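Local coordinates for protein phytase (Klebsiella pneumoniae, PDB 2WU0) that probably hydrolyses phytate (inositol hexakisphosphate), releasing phosphate, as a member of the histidine acid phosphatase family, at residues D128-T133 and G263-N268; L251-L256 and I294-T299; A144-A149 and V255-Q260; T199-L204 and T246-L251. The protein carries 4 engineered substitutions. All coordinates share one frame; numbering follows the deposited sequence.

Interaction 1 (D128-T133 and G263-N268)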
loop_
_atom_site.group_PDB
_atom_site.type_symbol
_atom_site.label_atom_id
_atom_site.label_comp_id
_atom_site.label_asym_id
_atom_site.label_seq_id
_atom_site.Cartn_x
_atom_site.Cartn_y
_atom_site.Cartn_z
ATOM N N ASP A 128 15.659 -5.574 -0.543
ATOM C CA ASP A 128 15.034 -6.787 -0.033
ATOM C C ASP A 128 14.435 -7.503 -1.216
ATOM O O ASP A 128 13.689 -6.903 -1.984
ATOM C CB ASP A 128 13.952 -6.450 0.990
ATOM C CG ASP A 128 13.357 -7.685 1.653
ATOM O OD1 ASP A 128 12.967 -8.624 0.914
ATOM O OD2 ASP A 128 13.266 -7.693 2.908
ATOM N N PRO A 129 14.755 -8.788 -1.382
ATOM C CA PRO A 129 14.229 -9.478 -2.569
ATOM C C PRO A 129 12.695 -9.510 -2.675
ATOM O O PRO A 129 12.180 -9.661 -3.775
ATOM C CB PRO A 129 14.817 -10.894 -2.460
ATOM C CG PRO A 129 15.347 -11.028 -1.080
ATOM C CD PRO A 129 15.596 -9.660 -0.542
ATOM N N LEU A 130 11.980 -9.357 -1.558
ATOM C CA LEU A 130 10.516 -9.227 -1.594
ATOM C C LEU A 130 10.013 -7.841 -2.074
ATOM O O LEU A 130 8.861 -7.716 -2.482
ATOM C CB LEU A 130 9.902 -9.545 -0.212
ATOM C CG LEU A 130 9.964 -10.993 0.345
ATOM C CD1 LEU A 130 9.615 -11.018 1.805
ATOM C CD2 LEU A 130 9.070 -11.956 -0.381
ATOM N N PHE A 131 10.851 -6.804 -2.017
ATOM C CA PHE A 131 10.342 -5.436 -2.132
ATOM C C PHE A 131 11.030 -4.603 -3.208
ATOM O O PHE A 131 10.381 -4.030 -4.090
ATOM C CB PHE A 131 10.467 -4.729 -0.784
ATOM C CG PHE A 131 9.816 -5.466 0.348
ATOM C CD1 PHE A 131 8.520 -5.962 0.226
ATOM C CD2 PHE A 131 10.485 -5.661 1.535
ATOM C CE1 PHE A 131 7.921 -6.639 1.261
ATOM C CE2 PHE A 131 9.886 -6.342 2.569
ATOM C CZ PHE A 131 8.598 -6.823 2.430
ATOM N N GLN A 132 12.348 -4.529 -3.119
ATOM C CA GLN A 132 13.141 -3.852 -4.112
ATOM C C GLN A 132 13.427 -4.897 -5.186
ATOM O O GLN A 132 14.571 -5.238 -5.468
ATOM C CB GLN A 132 14.416 -3.318 -3.467
ATOM C CG GLN A 132 14.199 -2.083 -2.588
ATOM C CD GLN A 132 13.456 -2.356 -1.271
ATOM O OE1 GLN A 132 13.667 -3.379 -0.620
ATOM N NE2 GLN A 132 12.594 -1.416 -0.872
ATOM N N THR A 133 12.358 -5.402 -5.784
ATOM C CA THR A 133 12.431 -6.556 -6.669
ATOM C C THR A 133 13.117 -6.237 -8.000
ATOM O O THR A 133 13.579 -7.132 -8.691
ATOM C CB THR A 133 11.018 -7.130 -6.920
ATOM O OG1 THR A 133 10.152 -6.094 -7.399
ATOM C CG2 THR A 133 10.440 -7.699 -5.634
ATOM N N GLY A 263 6.138 -8.258 -8.716
ATOM C CA GLY A 263 5.272 -8.535 -7.565
ATOM C C GLY A 263 5.047 -10.001 -7.223
ATOM O O GLY A 263 4.556 -10.305 -6.146
ATOM N N SER A 264 5.398 -10.912 -8.129
ATOM C CA SER A 264 5.119 -12.323 -7.923
ATOM C C SER A 264 5.808 -12.830 -6.679
ATOM O O SER A 264 5.185 -13.542 -5.887
ATOM C CB SER A 264 5.526 -13.170 -9.131
ATOM O OG SER A 264 4.709 -12.863 -10.250
ATOM N N VAL A 265 7.073 -12.460 -6.487
ATOM C CA VAL A 265 7.852 -13.021 -5.385
ATOM C C VAL A 265 7.189 -12.706 -4.040
ATOM O O VAL A 265 7.239 -13.514 -3.108
ATOM C CB VAL A 265 9.327 -12.529 -5.389
ATOM C CG1 VAL A 265 9.394 -11.026 -5.270
ATOM C CG2 VAL A 265 10.135 -13.226 -4.272
ATOM N N LEU A 266 6.554 -11.539 -3.960
ATOM C CA LEU A 266 5.914 -11.067 -2.728
ATOM C C LEU A 266 4.610 -11.795 -2.507
ATOM O O LEU A 266 4.362 -12.296 -1.416
ATOM C CB LEU A 266 5.684 -9.547 -2.783
ATOM C CG LEU A 266 5.115 -8.800 -1.569
ATOM C CD1 LEU A 266 5.699 -9.279 -0.231
ATOM C CD2 LEU A 266 5.311 -7.311 -1.748
ATOM N N LEU A 267 3.776 -11.854 -3.539
ATOM C CA LEU A 267 2.514 -12.560 -3.417
ATOM C C LEU A 267 2.770 -14.015 -3.080
ATOM O O LEU A 267 2.073 -14.578 -2.261
ATOM C CB LEU A 267 1.663 -12.460 -4.686
ATOM C CG LEU A 267 0.307 -13.170 -4.605
ATOM C CD1 LEU A 267 -0.499 -12.647 -3.420
ATOM C CD2 LEU A 267 -0.456 -13.010 -5.911
ATOM N N ASN A 268 3.780 -14.609 -3.697
ATOM C CA ASN A 268 4.098 -15.993 -3.440
ATOM C C ASN A 268 4.517 -16.206 -1.994
ATOM O O ASN A 268 4.078 -17.151 -1.335
ATOM C CB ASN A 268 5.217 -16.437 -4.357
ATOM C CG ASN A 268 5.459 -17.918 -4.287
ATOM O OD1 ASN A 268 4.587 -18.709 -4.642
ATOM N ND2 ASN A 268 6.644 -18.308 -3.843
#
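Leu266 turns its CG away from the backbone N (chi1 -176°) and lays both methyls against the loop at Leu130 and Phe131. Val265 is set differently. With chi1 at 60°, its CG1 stands between the backbone N and the carbonyl carbon and points at Pro129 and Thr133. The loop is shaped by an Asx turn: Asp128 OD1 accepts from Leu130 N at 2.8 Å and is also held by Arg94 in a salt bridge. The loop packs on helix 256-274 of the histidine phosphatase fold. The contact is apolar and buried. Leu266 CD1 comes within 3.8 Å of Phe131 CE1, obliquely to the ring. Leu130 CB covers one face of that same ring, 3.7 Å above its plane. Leu266 CD2 sits 3.6 Å from Leu130 O. Further along, the Leu130 methyl CD2 rests 3.6 Å from Val265 O. Thr133 and Val265 pass each other in opposite directions, and the Thr133 hydroxyl turns to Arg262 O instead. Leu266 continues onto Leu287 of strand 284-289, so the loop, helix and central sheet meet here. Val265 CG1 meets two loop atoms on the same side, 3.4 Å from Pro129 O and 3.5 Å from Thr133 CG2.

Interaction 2 (L251-L256 and I294-T299)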
loop_
_atom_site.group_PDB
_atom_site.type_symbol
_atom_site.label_atom_id
_atom_site.label_comp_id
_atom_site.label_asym_id
_atom_site.label_seq_id
_atom_site.Cartn_x
_atom_site.Cartn_y
_atom_site.Cartn_z
ATOM N N LEU A 251 -1.396 2.540 -14.966
ATOM C CA LEU A 251 -0.449 2.493 -16.066
ATOM C C LEU A 251 0.994 2.257 -15.627
ATOM O O LEU A 251 1.919 2.399 -16.423
ATOM C CB LEU A 251 -0.558 3.765 -16.902
ATOM C CG LEU A 251 -1.957 4.116 -17.402
ATOM C CD1 LEU A 251 -1.891 5.388 -18.220
ATOM C CD2 LEU A 251 -2.552 2.996 -18.213
ATOM N N SER A 252 1.189 1.867 -14.374
ATOM C CA SER A 252 2.505 1.472 -13.901
ATOM C C SER A 252 2.429 0.178 -13.113
ATOM O O SER A 252 2.553 -0.908 -13.662
ATOM C CB SER A 252 3.113 2.576 -13.039
ATOM O OG SER A 252 2.213 2.982 -12.032
ATOM N N ASN A 253 2.219 0.306 -11.812
ATOM C CA ASN A 253 2.319 -0.816 -10.894
ATOM C C ASN A 253 1.249 -1.879 -11.131
ATOM O O ASN A 253 1.501 -3.066 -10.914
ATOM C CB ASN A 253 2.244 -0.305 -9.455
ATOM C CG ASN A 253 3.404 0.619 -9.105
ATOM O OD1 ASN A 253 3.203 1.773 -8.734
ATOM N ND2 ASN A 253 4.615 0.109 -9.215
ATOM N N ASP A 254 0.078 -1.448 -11.581
ATOM C CA ASP A 254 -1.036 -2.354 -11.825
ATOM C C ASP A 254 -1.139 -2.777 -13.280
ATOM O O ASP A 254 -2.177 -3.286 -13.692
ATOM C CB ASP A 254 -2.354 -1.703 -11.409
ATOM C CG ASP A 254 -2.362 -1.286 -9.960
ATOM O OD1 ASP A 254 -1.909 -2.074 -9.106
ATOM O OD2 ASP A 254 -2.844 -0.178 -9.671
ATOM N N VAL A 255 -0.096 -2.539 -14.073
ATOM C CA VAL A 255 -0.010 -3.192 -15.364
ATOM C C VAL A 255 0.365 -4.617 -15.028
ATOM O O VAL A 255 1.350 -4.854 -14.314
ATOM C CB VAL A 255 1.055 -2.575 -16.299
ATOM C CG1 VAL A 255 1.214 -3.436 -17.558
ATOM C CG2 VAL A 255 0.683 -1.147 -16.662
ATOM N N LEU A 256 -0.421 -5.560 -15.540
ATOM C CA LEU A 256 -0.283 -6.975 -15.167
ATOM C C LEU A 256 1.163 -7.434 -15.299
ATOM O O LEU A 256 1.733 -7.961 -14.342
ATOM C CB LEU A 256 -1.214 -7.856 -16.009
ATOM C CG LEU A 256 -1.246 -9.353 -15.687
ATOM C CD1 LEU A 256 -1.622 -9.576 -14.238
ATOM C CD2 LEU A 256 -2.196 -10.082 -16.609
ATOM N N ILE A 294 2.139 -3.176 -2.553
ATOM C CA ILE A 294 0.748 -3.551 -2.321
ATOM C C ILE A 294 0.036 -3.577 -3.668
ATOM O O ILE A 294 -0.664 -4.531 -3.979
ATOM C CB ILE A 294 0.050 -2.609 -1.299
ATOM C CG1 ILE A 294 0.565 -2.911 0.108
ATOM C CG2 ILE A 294 -1.463 -2.784 -1.303
ATOM C CD1 ILE A 294 0.321 -1.811 1.108
ATOM N N ALA A 295 0.263 -2.549 -4.480
ATOM C CA ALA A 295 -0.376 -2.425 -5.787
ATOM C C ALA A 295 -0.108 -3.650 -6.644
ATOM O O ALA A 295 -1.020 -4.235 -7.200
ATOM C CB ALA A 295 0.106 -1.177 -6.478
ATOM N N MET A 296 1.145 -4.065 -6.726
ATOM C CA MET A 296 1.492 -5.190 -7.588
ATOM C C MET A 296 0.823 -6.474 -7.105
ATOM O O MET A 296 0.236 -7.220 -7.914
ATOM C CB MET A 296 3.012 -5.332 -7.716
ATOM C CG MET A 296 3.641 -4.147 -8.454
ATOM S SD MET A 296 5.400 -4.243 -8.783
ATOM C CE MET A 296 6.046 -4.537 -7.139
ATOM N N VAL A 297 0.857 -6.694 -5.793
ATOM C CA VAL A 297 0.270 -7.889 -5.173
ATOM C C VAL A 297 -1.246 -7.985 -5.413
ATOM O O VAL A 297 -1.761 -9.016 -5.870
ATOM C CB VAL A 297 0.578 -7.944 -3.648
ATOM C CG1 VAL A 297 -0.167 -9.073 -2.980
ATOM C CG2 VAL A 297 2.076 -8.092 -3.412
ATOM N N ARG A 298 -1.964 -6.915 -5.116
ATOM C CA ARG A 298 -3.421 -6.921 -5.294
ATOM C C ARG A 298 -3.833 -7.065 -6.769
ATOM O O ARG A 298 -4.940 -7.546 -7.068
ATOM C CB ARG A 298 -4.046 -5.667 -4.685
ATOM C CG ARG A 298 -3.556 -4.368 -5.285
ATOM C CD ARG A 298 -4.356 -3.926 -6.525
ATOM N NE ARG A 298 -3.858 -2.642 -7.010
ATOM C CZ ARG A 298 -4.036 -1.494 -6.370
ATOM N NH1 ARG A 298 -4.721 -1.451 -5.229
ATOM N NH2 ARG A 298 -3.534 -0.380 -6.875
ATOM N N THR A 299 -2.954 -6.632 -7.677
ATOM C CA THR A 299 -3.198 -6.741 -9.114
ATOM C C THR A 299 -3.007 -8.175 -9.538
ATOM O O THR A 299 -3.771 -8.686 -10.360
ATOM C CB THR A 299 -2.278 -5.796 -9.916
ATOM O OG1 THR A 299 -2.804 -4.468 -9.832
ATOM C CG2 THR A 299 -2.165 -6.205 -11.377
#
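Asp254 carries the polar part of this contact, gripped by Arg298 and Thr299 in the turn just before helix 256-274. The ionic part is a side-on salt bridge. Arg298 NE donates to Asp254 OD1 at 2.9 Å, and Arg298 NH2 donates to Asp254 OD2 at 2.9 Å. The two flat groups are not coplanar, for their planes stand 50° apart. The NH2 bond meets OD2 on its syn side, while NE reaches OD1 from above the carboxylate plane. Arg298 gets there by a bend at chi2 (87°), which brings its guanidinium back over Ala295 CA.

A hydroxyl adds a third bond. Thr299 OG1 donates to Asp254 OD1 at 2.7 Å, from the same face of the carboxylate as NE. OD1 thus takes two donors, and the rotation of the carboxylate is well fixed. The paired charges probably favour the ionised form of Asp254.

Van der Waals contacts lie beside it. Asn253 CB touches Ala295 CB at 3.8 Å, an apolar pair, and Met296 CG approaches the carbonyl oxygen of Asn253. Leu256 only grazes Thr299 CG2.

Ser252 to Val255 form a type I turn that links helix 235-250 to helix 256-274. Arg298 has further partners in Gly313 O and, by a cation-pi contact, Trp305. Helix 291-300 also rests on strand 14-24 through Ile294 and Val297, and on helix 256-274 through Val297 and Thr299.

Interaction 3 (A144-A149 and V255-Q260)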
loop_
_atom_site.group_PDB
_atom_site.type_symbol
_atom_site.label_atom_id
_atom_site.label_comp_id
_atom_site.label_asym_id
_atom_site.label_seq_id
_atom_site.Cartn_x
_atom_site.Cartn_y
_atom_site.Cartn_z
ATOM N N ALA A 144 11.806 -3.807 -23.036
ATOM C CA ALA A 144 11.001 -3.910 -24.259
ATOM C C ALA A 144 9.572 -4.324 -23.919
ATOM O O ALA A 144 8.615 -3.647 -24.289
ATOM C CB ALA A 144 11.637 -4.894 -25.245
ATOM N N ARG A 145 9.452 -5.424 -23.181
ATOM C CA ARG A 145 8.167 -5.959 -22.753
ATOM C C ARG A 145 7.393 -4.978 -21.897
ATOM O O ARG A 145 6.183 -4.858 -22.022
ATOM C CB ARG A 145 8.393 -7.231 -21.941
ATOM C CG ARG A 145 8.969 -8.401 -22.741
ATOM C CD ARG A 145 7.919 -9.019 -23.650
ATOM N NE ARG A 145 6.741 -9.410 -22.879
ATOM C CZ ARG A 145 6.662 -10.490 -22.102
ATOM N NH1 ARG A 145 7.692 -11.333 -21.990
ATOM N NH2 ARG A 145 5.537 -10.730 -21.439
ATOM N N GLN A 146 8.101 -4.293 -21.012
ATOM C CA GLN A 146 7.502 -3.289 -20.141
ATOM C C GLN A 146 6.848 -2.171 -20.954
ATOM O O GLN A 146 5.712 -1.770 -20.686
ATOM C CB GLN A 146 8.582 -2.721 -19.209
ATOM C CG GLN A 146 8.193 -1.476 -18.380
ATOM C CD GLN A 146 7.562 -1.831 -17.073
ATOM O OE1 GLN A 146 6.532 -2.511 -17.033
ATOM N NE2 GLN A 146 8.181 -1.392 -15.979
ATOM N N LEU A 147 7.583 -1.674 -21.943
ATOM C CA LEU A 147 7.115 -0.594 -22.809
ATOM C C LEU A 147 5.888 -1.007 -23.616
ATOM O O LEU A 147 4.941 -0.248 -23.758
ATOM C CB LEU A 147 8.237 -0.162 -23.758
ATOM C CG LEU A 147 7.931 1.025 -24.670
ATOM C CD1 LEU A 147 7.607 2.236 -23.817
ATOM C CD2 LEU A 147 9.088 1.294 -25.610
ATOM N N ALA A 148 5.916 -2.214 -24.157
ATOM C CA ALA A 148 4.796 -2.707 -24.944
ATOM C C ALA A 148 3.574 -2.769 -24.046
ATOM O O ALA A 148 2.497 -2.349 -24.447
ATOM C CB ALA A 148 5.116 -4.080 -25.527
ATOM N N ALA A 149 3.770 -3.260 -22.819
ATOM C CA ALA A 149 2.670 -3.535 -21.893
ATOM C C ALA A 149 2.032 -2.258 -21.370
ATOM O O ALA A 149 0.811 -2.167 -21.305
ATOM C CB ALA A 149 3.149 -4.395 -20.744
ATOM N N VAL A 255 -0.096 -2.539 -14.073
ATOM C CA VAL A 255 -0.010 -3.192 -15.364
ATOM C C VAL A 255 0.365 -4.617 -15.028
ATOM O O VAL A 255 1.350 -4.854 -14.314
ATOM C CB VAL A 255 1.055 -2.575 -16.299
ATOM C CG1 VAL A 255 1.214 -3.436 -17.558
ATOM C CG2 VAL A 255 0.683 -1.147 -16.662
ATOM N N LEU A 256 -0.421 -5.560 -15.540
ATOM C CA LEU A 256 -0.283 -6.975 -15.167
ATOM C C LEU A 256 1.163 -7.434 -15.299
ATOM O O LEU A 256 1.733 -7.961 -14.342
ATOM C CB LEU A 256 -1.214 -7.856 -16.009
ATOM C CG LEU A 256 -1.246 -9.353 -15.687
ATOM C CD1 LEU A 256 -1.622 -9.576 -14.238
ATOM C CD2 LEU A 256 -2.196 -10.082 -16.609
ATOM N N TYR A 257 1.766 -7.202 -16.465
ATOM C CA TYR A 257 3.120 -7.685 -16.711
ATOM C C TYR A 257 4.101 -7.170 -15.658
ATOM O O TYR A 257 4.903 -7.930 -15.140
ATOM C CB TYR A 257 3.610 -7.318 -18.122
ATOM C CG TYR A 257 5.101 -7.542 -18.291
ATOM C CD1 TYR A 257 5.610 -8.796 -18.610
ATOM C CD2 TYR A 257 6.005 -6.500 -18.081
ATOM C CE1 TYR A 257 6.981 -8.991 -18.736
ATOM C CE2 TYR A 257 7.362 -6.688 -18.199
ATOM C CZ TYR A 257 7.849 -7.924 -18.526
ATOM O OH TYR A 257 9.208 -8.084 -18.645
ATOM N N THR A 258 4.046 -5.878 -15.362
ATOM C CA THR A 258 4.919 -5.289 -14.357
ATOM C C THR A 258 4.673 -5.944 -12.998
ATOM O O THR A 258 5.621 -6.307 -12.292
ATOM C CB THR A 258 4.679 -3.762 -14.223
ATOM O OG1 THR A 258 4.756 -3.152 -15.514
ATOM C CG2 THR A 258 5.710 -3.125 -13.298
ATOM N N ALA A 259 3.397 -6.073 -12.638
ATOM C CA ALA A 259 3.000 -6.748 -11.405
ATOM C C ALA A 259 3.553 -8.175 -11.351
ATOM O O ALA A 259 4.037 -8.620 -10.311
ATOM C CB ALA A 259 1.465 -6.760 -11.269
ATOM N N GLN A 260 3.501 -8.880 -12.476
ATOM C CA GLN A 260 3.952 -10.275 -12.522
ATOM C C GLN A 260 5.461 -10.402 -12.308
ATOM O O GLN A 260 5.904 -11.258 -11.532
ATOM C CB GLN A 260 3.561 -10.944 -13.842
ATOM C CG GLN A 260 2.072 -11.158 -14.009
ATOM C CD GLN A 260 1.712 -11.771 -15.337
ATOM O OE1 GLN A 260 2.280 -11.428 -16.371
ATOM N NE2 GLN A 260 0.753 -12.672 -15.322
#
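Tyr257 and Arg145 cross at about a right angle, the phenol ring reaching from one helix to the other. The planes of guanidinium and ring are 50° apart, so they do not stack flat. Arg145 NH2 approaches Tyr257 CD1 at 3.4 Å, and CE1 lies over one face of the guanidinium, toward its rim. Bends at chi2 and chi3 fold the arginine back to this position. Its CB lies at the hydroxyl end of the ring, 3.5 Å from Tyr257 CZ. Arg145 O lies over a face of the ring, and the hydroxyl bonds to Asp142 N just before the helix.

This is a helix-helix packing in the histidine phosphatase fold. The short axes of 144-149 and 256-260 come to 9.5 Å and run nearer antiparallel than parallel, at 143°. Ala149 faces the second helix, its CB 3.8 Å from Val255 CG1 and 4.0 Å from Tyr257 CB.

On the flank, Gln146 and Thr258 meet obliquely. Thr258 OG1 donates to Gln146 OE1, though the modelled separation is improbably short and its exact length is doubtful. Gln146 also touches Gln193 of strand 191-193, and Ala259 faces helix 291-300.

Interaction 4 (T199-L204 and T246-L251); sequences TTISGL and TENYDL. With SO4 (sulfate ion), chain G.
The end of a two-stranded antiparallel hairpin and the helix start that follows it pack Ile201 and Leu204 against the last turn of helix 235-250. Strand 199-201 pairs with 191-193, and Gly203 then holds the N-cap position of helix 204-219. Leu204 is the central side chain. With CG anti to the backbone N (chi1 166°), it reaches across the helix surface. Its CD2 touches Glu247 CG at 3.9 Å and Leu251 CD1 at 4.0 Å, while CG lies 3.7 Å from Asn248 ND2. Leu204 stands roughly perpendicular to both Glu247 and Leu251. Ile201 crosses Leu251 in the same way, with CG1 4.0 Å from Leu251 CD1. That one methyl therefore meets both Ile201 and Leu204.

The polar ends have partners outside the two segments. Glu247 OE2 forms a salt bridge with Arg160, so Glu247 offers Leu204 its aliphatic part. Away from the hairpin, Tyr249 OH lies 2.6 Å from sulfate O3, a hydrogen bond that stays doubtful because the hydroxyl is modelled too close to another atom. The sulfate probably comes from the crystallisation liquor, though it may mark a phosphate-sized pocket.

The direct contact is mostly hydrocarbon, with the Asn248 amide nitrogen against Leu204 and Ile201. Packing does most of the direct joining. Ser205 OG, bonded to Ile201 N and to Asn248 ND2, adds an indirect polar link.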
loop_
_atom_site.group_PDB
_atom_site.type_symbol
_atom_site.label_atom_id
_atom_site.label_comp_id
_atom_site.label_asym_id
_atom_site.label_seq_id
_atom_site.Cartn_x
_atom_site.Cartn_y
_atom_site.Cartn_z
ATOM N N THR A 199 9.325 2.918 -16.879
ATOM C CA THR A 199 8.397 3.613 -17.742
ATOM C C THR A 199 7.579 4.566 -16.894
ATOM O O THR A 199 7.425 4.358 -15.696
ATOM C CB THR A 199 7.497 2.659 -18.512
ATOM O OG1 THR A 199 6.638 1.973 -17.601
ATOM C CG2 THR A 199 8.341 1.665 -19.284
ATOM N N THR A 200 7.102 5.633 -17.520
ATOM C CA THR A 200 6.366 6.675 -16.835
ATOM C C THR A 200 5.501 7.363 -17.870
ATOM O O THR A 200 5.798 7.314 -19.069
ATOM C CB THR A 200 7.307 7.733 -16.174
ATOM O OG1 THR A 200 8.283 8.195 -17.122
ATOM C CG2 THR A 200 8.030 7.162 -14.968
ATOM N N ILE A 201 4.428 7.995 -17.411
ATOM C CA ILE A 201 3.543 8.728 -18.301
ATOM C C ILE A 201 3.828 10.206 -18.135
ATOM O O ILE A 201 3.642 10.755 -17.056
ATOM C CB ILE A 201 2.059 8.422 -18.016
ATOM C CG1 ILE A 201 1.836 6.904 -17.882
ATOM C CG2 ILE A 201 1.181 9.007 -19.125
ATOM C CD1 ILE A 201 2.107 6.115 -19.147
ATOM N N SER A 202 4.297 10.850 -19.200
ATOM C CA SER A 202 4.677 12.259 -19.113
ATOM C C SER A 202 3.487 13.042 -18.606
ATOM O O SER A 202 2.369 12.830 -19.059
ATOM C CB SER A 202 5.140 12.809 -20.470
ATOM O OG SER A 202 4.084 12.891 -21.422
ATOM N N GLY A 203 3.722 13.911 -17.631
ATOM C CA GLY A 203 2.672 14.778 -17.095
ATOM C C GLY A 203 1.832 14.102 -16.027
ATOM O O GLY A 203 1.700 14.617 -14.910
ATOM N N LEU A 204 1.266 12.947 -16.389
ATOM C CA LEU A 204 0.399 12.178 -15.498
ATOM C C LEU A 204 1.146 11.739 -14.256
ATOM O O LEU A 204 0.660 11.930 -13.155
ATOM C CB LEU A 204 -0.184 10.949 -16.211
ATOM C CG LEU A 204 -0.846 9.875 -15.351
ATOM C CD1 LEU A 204 -2.009 10.453 -14.534
ATOM C CD2 LEU A 204 -1.301 8.769 -16.254
ATOM N N THR A 246 -4.975 7.098 -9.234
ATOM C CA THR A 246 -5.481 5.828 -9.726
ATOM C C THR A 246 -5.022 5.637 -11.165
ATOM O O THR A 246 -4.525 4.569 -11.531
ATOM C CB THR A 246 -7.022 5.747 -9.618
ATOM O OG1 THR A 246 -7.395 5.729 -8.233
ATOM C CG2 THR A 246 -7.572 4.484 -10.297
ATOM N N GLU A 247 -5.143 6.681 -11.973
ATOM C CA GLU A 247 -4.724 6.586 -13.370
ATOM C C GLU A 247 -3.265 6.156 -13.495
ATOM O O GLU A 247 -2.931 5.275 -14.286
ATOM C CB GLU A 247 -4.902 7.912 -14.096
ATOM C CG GLU A 247 -4.980 7.763 -15.607
ATOM C CD GLU A 247 -6.331 7.240 -16.065
ATOM O OE1 GLU A 247 -7.132 6.803 -15.210
ATOM O OE2 GLU A 247 -6.598 7.276 -17.279
ATOM N N ASN A 248 -2.391 6.778 -12.721
ATOM C CA ASN A 248 -0.977 6.461 -12.843
ATOM C C ASN A 248 -0.661 5.026 -12.387
ATOM O O ASN A 248 0.165 4.328 -13.003
ATOM C CB ASN A 248 -0.139 7.480 -12.072
ATOM C CG ASN A 248 1.313 7.425 -12.442
ATOM O OD1 ASN A 248 2.153 7.212 -11.583
ATOM N ND2 ASN A 248 1.618 7.596 -13.724
ATOM N N TYR A 249 -1.320 4.599 -11.306
ATOM C CA TYR A 249 -1.206 3.215 -10.839
ATOM C C TYR A 249 -1.674 2.238 -11.927
ATOM O O TYR A 249 -0.976 1.295 -12.256
ATOM C CB TYR A 249 -1.920 3.034 -9.488
ATOM C CG TYR A 249 -0.953 3.272 -8.356
ATOM C CD1 TYR A 249 -0.538 4.554 -8.032
ATOM C CD2 TYR A 249 -0.375 2.213 -7.674
ATOM C CE1 TYR A 249 0.381 4.787 -7.038
ATOM C CE2 TYR A 249 0.565 2.435 -6.676
ATOM C CZ TYR A 249 0.934 3.730 -6.366
ATOM O OH TYR A 249 1.853 3.962 -5.375
ATOM N N ASP A 250 -2.812 2.520 -12.554
ATOM C CA ASP A 250 -3.285 1.699 -13.674
ATOM C C ASP A 250 -2.257 1.550 -14.782
ATOM O O ASP A 250 -2.260 0.547 -15.484
ATOM C CB ASP A 250 -4.579 2.263 -14.275
ATOM C CG ASP A 250 -5.752 2.173 -13.327
ATOM O OD1 ASP A 250 -5.846 1.182 -12.580
ATOM O OD2 ASP A 250 -6.580 3.100 -13.313
ATOM N N LEU A 251 -1.396 2.540 -14.966
ATOM C CA LEU A 251 -0.449 2.493 -16.066
ATOM C C LEU A 251 0.994 2.257 -15.627
ATOM O O LEU A 251 1.919 2.399 -16.423
ATOM C CB LEU A 251 -0.558 3.765 -16.902
ATOM C CG LEU A 251 -1.957 4.116 -17.402
ATOM C CD1 LEU A 251 -1.891 5.388 -18.220
ATOM C CD2 LEU A 251 -2.552 2.996 -18.213
HETATM S S SO4 G . 4.099 6.995 -5.099
HETATM O O1 SO4 G . 3.852 7.000 -3.664
HETATM O O2 SO4 G . 5.501 7.381 -5.316
HETATM O O3 SO4 G . 3.842 5.666 -5.659
HETATM O O4 SO4 G . 3.186 7.959 -5.717
#

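Helix 256-274 ties three of the contacts together. Interaction 1 uses its middle, interaction 3 its first turns, and interaction 2 the turn leading into it. Interactions 2 and 3 share Val255 and Leu256, and their centres are 10 Å apart. Interaction 4 shares Leu251 with interaction 2, so 246-260 is engaged almost without a break. Interactions 1 and 4 are the farthest pair, about 22 Å between centres, and do not touch. Along the chain, interaction 4 is nested inside the loops closed by interactions 1 and 3. Together they run from the loop beside the central sheet, through helix 291-300, to the helical part and its hairpin.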